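Transcriptional regulators (LACI-FAMILY TRANSCRIPTIONAL REGULATORY PROTEIN) (Corynebacterium glutamicum, PDB 3GYB) probably binds cis-regulatory DNA as a LacI-family transcription factor, with a periplasmic-binding-protein-like domain of the kind that senses small effectors in this family. Local coordinates at residues S182-D185 and I186-I189; N152-L155 and G156-V159. All blocks are in the same frame, centred on the assembly; numbering follows the deposited sequence.

Contact 1: S182-D185 and I186-I189; sequences SSND and ITAI
With chi1 of N184 at 52°, its CG is wedged between the backbone N and the carbonyl carbon, and the amide folds back over the first turn of the helix; T187, with OG1 beside the backbone N, turns its hydroxyl to meet it. The result is a worked example of an N-cap. N184 OD1 takes the backbone N-H of T187 at 2.9 Å, almost head-on to the amide oxygen, with a C=O...N angle of 170°. The same oxygen accepts a second bond from T187 OG1 at 2.8 Å, this donor tilted 30° from the carbonyl plane, so one residue grips OD1 twice and fixes the rotation of the amide. I186 runs alongside, its CG2 3.1 Å from N184 OD1. The carbonyl of N184 is shared as well: S182 OG donates to N184 O at 2.9 Å from the incoming strand end, and A188 N reaches N184 O at 3.1 Å, both in the carbonyl plane. S182 CB is in van der Waals contact with A188 CB at 3.7 Å. A188 N to N184 O opens the helical i to i+4 series, and I189 N to D185 O continues it. The buried carboxylate of D185 points off the cap, OD2 hydrogen-bonded to T214 N and OD1 to T226 OG1. Strand 179-182 passes through a tight, buried corner into helix 185-198, with T187 resting on L124 of strand 121-124, I186 and I189 on E160 of helix 160-173, and I189 also meeting L221 of the second subunit.

Contact 2: N152-L155 and G156-V159; sequences NDYL and GPAV
The backbone bends at Y154 (phi/psi -47/118°) and again at L155, which carries G156 back across the phenol ring of Y154 before the chain runs on through P157 in an extended form. G156 lies over one face of that ring: its N sits 3.4 Å above the plane, over the centre, and its CA makes a CH-pi contact at 3.8 Å from the ring centroid. Having no side chain, G156 can lie this flat on the aromatic ring. Beyond it the phenol ends in a hydrogen bond, Y154 OH donating to P157 O at 2.6 Å on a lone pair in the carbonyl plane, while that oxygen lies at the ring edge, near the ring plane. This loop links strand 150-151, an outermost strand of the sheet within this chain, in the periplasmic-binding-protein-like fold, to helix 160-173, for which V159 is the N-cap residue. P157 CD approaches Y154 OH at 3.4 Å, and V159 CG2 touches the same hydroxyl more loosely at 3.8 Å. Against the helix itself, the Y154 side chain packs on A162 and E166.

Overall arrangement
Contact 2 precedes contact 1 in the chain, and their centres lie about 11 Å apart. They meet at A158: N184 ND2 lies 3.0 Å from A158 CB, and I186 CG2 comes within 3.8 Å of A158 O, so the loop entering helix 160-173 packs on the cap of helix 185-198. Contact 1 is buried, whereas contact 2 is at the surface. Contact 1 is also the nearer to the magnesium site formed by D212, D229 and S231: the N184 side chain is about 4 Å from that of D212, and the D185 side chain about 7 Å from the ion. The side chain of V159 in contact 2 is about 12 Å from that of D212.

Contact 1: S182-D185 and I186-I189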
loop_
_atom_site.group_PDB
_atom_site.type_symbol
_atom_site.label_atom_id
_atom_site.label_comp_id
_atom_site.label_asym_id
_atom_site.label_seq_id
_atom_site.Cartn_x
_atom_site.Cartn_y
_atom_site.Cartn_z
ATOM N N SER A 182 11.362 -3.910 -14.015
ATOM C CA SER A 182 11.299 -2.884 -12.988
ATOM C C SER A 182 11.888 -3.422 -11.688
ATOM O O SER A 182 11.555 -4.526 -11.260
ATOM C CB SER A 182 9.843 -2.464 -12.764
ATOM O OG SER A 182 9.772 -1.386 -11.849
ATOM N N SER A 183 12.747 -2.631 -11.053
ATOM C CA SER A 183 13.398 -3.060 -9.823
ATOM C C SER A 183 12.407 -3.532 -8.768
ATOM O O SER A 183 12.725 -4.403 -7.964
ATOM C CB SER A 183 14.269 -1.932 -9.258
ATOM O OG SER A 183 15.186 -2.447 -8.308
ATOM N N ASN A 184 11.206 -2.962 -8.767
ATOM C CA ASN A 184 10.184 -3.383 -7.811
ATOM C C ASN A 184 8.791 -3.091 -8.349
ATOM O O ASN A 184 8.639 -2.399 -9.352
ATOM C CB ASN A 184 10.388 -2.697 -6.462
ATOM C CG ASN A 184 10.493 -1.203 -6.592
ATOM O OD1 ASN A 184 9.572 -0.547 -7.074
ATOM N ND2 ASN A 184 11.631 -0.652 -6.182
ATOM N N ASP A 185 7.779 -3.644 -7.684
ATOM C CA ASP A 185 6.395 -3.468 -8.114
ATOM C C ASP A 185 5.873 -2.041 -8.120
ATOM O O ASP A 185 5.212 -1.633 -9.071
ATOM C CB ASP A 185 5.458 -4.311 -7.244
ATOM C CG ASP A 185 5.538 -5.795 -7.551
ATOM O OD1 ASP A 185 6.303 -6.195 -8.464
ATOM O OD2 ASP A 185 4.817 -6.566 -6.870
ATOM N N ILE A 186 6.148 -1.279 -7.066
ATOM C CA ILE A 186 5.623 0.079 -7.010
ATOM C C ILE A 186 6.154 0.892 -8.190
ATOM O O ILE A 186 5.432 1.691 -8.778
ATOM C CB ILE A 186 5.957 0.754 -5.650
ATOM C CG1 ILE A 186 5.133 2.033 -5.492
ATOM C CG2 ILE A 186 7.437 1.052 -5.544
ATOM C CD1 ILE A 186 3.628 1.793 -5.505
ATOM N N THR A 187 7.408 0.663 -8.557
ATOM C CA THR A 187 7.972 1.365 -9.699
ATOM C C THR A 187 7.265 0.879 -10.971
ATOM O O THR A 187 6.982 1.666 -11.878
ATOM C CB THR A 187 9.492 1.110 -9.792
ATOM O OG1 THR A 187 10.130 1.728 -8.666
ATOM C CG2 THR A 187 10.074 1.701 -11.084
ATOM N N ALA A 188 6.961 -0.416 -11.019
ATOM C CA ALA A 188 6.289 -1.010 -12.175
ATOM C C ALA A 188 4.890 -0.433 -12.378
ATOM O O ALA A 188 4.404 -0.363 -13.510
ATOM C CB ALA A 188 6.214 -2.539 -12.023
ATOM N N ILE A 189 4.238 -0.041 -11.286
ATOM C CA ILE A 189 2.909 0.556 -11.380
ATOM C C ILE A 189 3.053 1.840 -12.191
ATOM O O ILE A 189 2.195 2.169 -13.010
ATOM C CB ILE A 189 2.326 0.891 -9.985
ATOM C CG1 ILE A 189 2.201 -0.382 -9.149
ATOM C CG2 ILE A 189 0.966 1.560 -10.134
ATOM C CD1 ILE A 189 1.422 -1.479 -9.823
#

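Contact 2: N152-L155 and G156-V159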
loop_
_atom_site.group_PDB
_atom_site.type_symbol
_atom_site.label_atom_id
_atom_site.label_comp_id
_atom_site.label_asym_id
_atom_site.label_seq_id
_atom_site.Cartn_x
_atom_site.Cartn_y
_atom_site.Cartn_z
ATOM N N ASN A 152 17.955 3.186 -16.638
ATOM C CA ASN A 152 17.862 4.625 -16.449
ATOM C C ASN A 152 18.911 4.960 -15.385
ATOM O O ASN A 152 19.556 4.059 -14.850
ATOM C CB ASN A 152 16.439 5.028 -16.021
ATOM C CG ASN A 152 16.005 4.396 -14.712
ATOM O OD1 ASN A 152 16.360 3.263 -14.405
ATOM N ND2 ASN A 152 15.209 5.133 -13.937
ATOM N N ASP A 153 19.097 6.240 -15.087
ATOM C CA ASP A 153 20.106 6.657 -14.112
ATOM C C ASP A 153 19.543 6.942 -12.724
ATOM O O ASP A 153 20.292 7.118 -11.760
ATOM C CB ASP A 153 20.819 7.902 -14.632
ATOM C CG ASP A 153 19.849 8.967 -15.088
ATOM O OD1 ASP A 153 19.071 9.464 -14.242
ATOM O OD2 ASP A 153 19.856 9.300 -16.292
ATOM N N TYR A 154 18.222 6.990 -12.637
ATOM C CA TYR A 154 17.532 7.256 -11.384
ATOM C C TYR A 154 18.079 6.424 -10.227
ATOM O O TYR A 154 18.018 5.198 -10.258
ATOM C CB TYR A 154 16.043 6.956 -11.556
ATOM C CG TYR A 154 15.214 7.227 -10.327
ATOM C CD1 TYR A 154 14.857 8.527 -9.981
ATOM C CD2 TYR A 154 14.781 6.184 -9.511
ATOM C CE1 TYR A 154 14.086 8.784 -8.853
ATOM C CE2 TYR A 154 14.011 6.429 -8.378
ATOM C CZ TYR A 154 13.668 7.733 -8.056
ATOM O OH TYR A 154 12.914 7.989 -6.933
ATOM N N LEU A 155 18.609 7.088 -9.205
ATOM C CA LEU A 155 19.131 6.377 -8.045
ATOM C C LEU A 155 18.387 6.817 -6.787
ATOM O O LEU A 155 18.921 6.760 -5.678
ATOM C CB LEU A 155 20.638 6.618 -7.884
ATOM C CG LEU A 155 21.167 8.021 -7.577
ATOM C CD1 LEU A 155 22.651 7.931 -7.244
ATOM C CD2 LEU A 155 20.939 8.946 -8.762
ATOM N N GLY A 156 17.145 7.249 -6.973
ATOM C CA GLY A 156 16.336 7.689 -5.853
ATOM C C GLY A 156 15.549 6.543 -5.247
ATOM O O GLY A 156 15.797 5.380 -5.568
ATOM N N PRO A 157 14.588 6.838 -4.362
ATOM C CA PRO A 157 13.776 5.801 -3.721
ATOM C C PRO A 157 12.694 5.244 -4.637
ATOM O O PRO A 157 12.313 5.873 -5.627
ATOM C CB PRO A 157 13.188 6.528 -2.520
ATOM C CG PRO A 157 12.959 7.900 -3.073
ATOM C CD PRO A 157 14.243 8.172 -3.833
ATOM N N ALA A 158 12.199 4.062 -4.293
ATOM C CA ALA A 158 11.156 3.418 -5.074
ATOM C C ALA A 158 9.812 4.087 -4.815
ATOM O O ALA A 158 9.222 3.923 -3.746
ATOM C CB ALA A 158 11.077 1.948 -4.715
ATOM N N VAL A 159 9.343 4.854 -5.794
ATOM C CA VAL A 159 8.061 5.539 -5.691
ATOM C C VAL A 159 7.360 5.453 -7.040
ATOM O O VAL A 159 8.005 5.459 -8.087
ATOM C CB VAL A 159 8.230 7.019 -5.288
ATOM C CG1 VAL A 159 8.698 7.112 -3.842
ATOM C CG2 VAL A 159 9.221 7.701 -6.206
#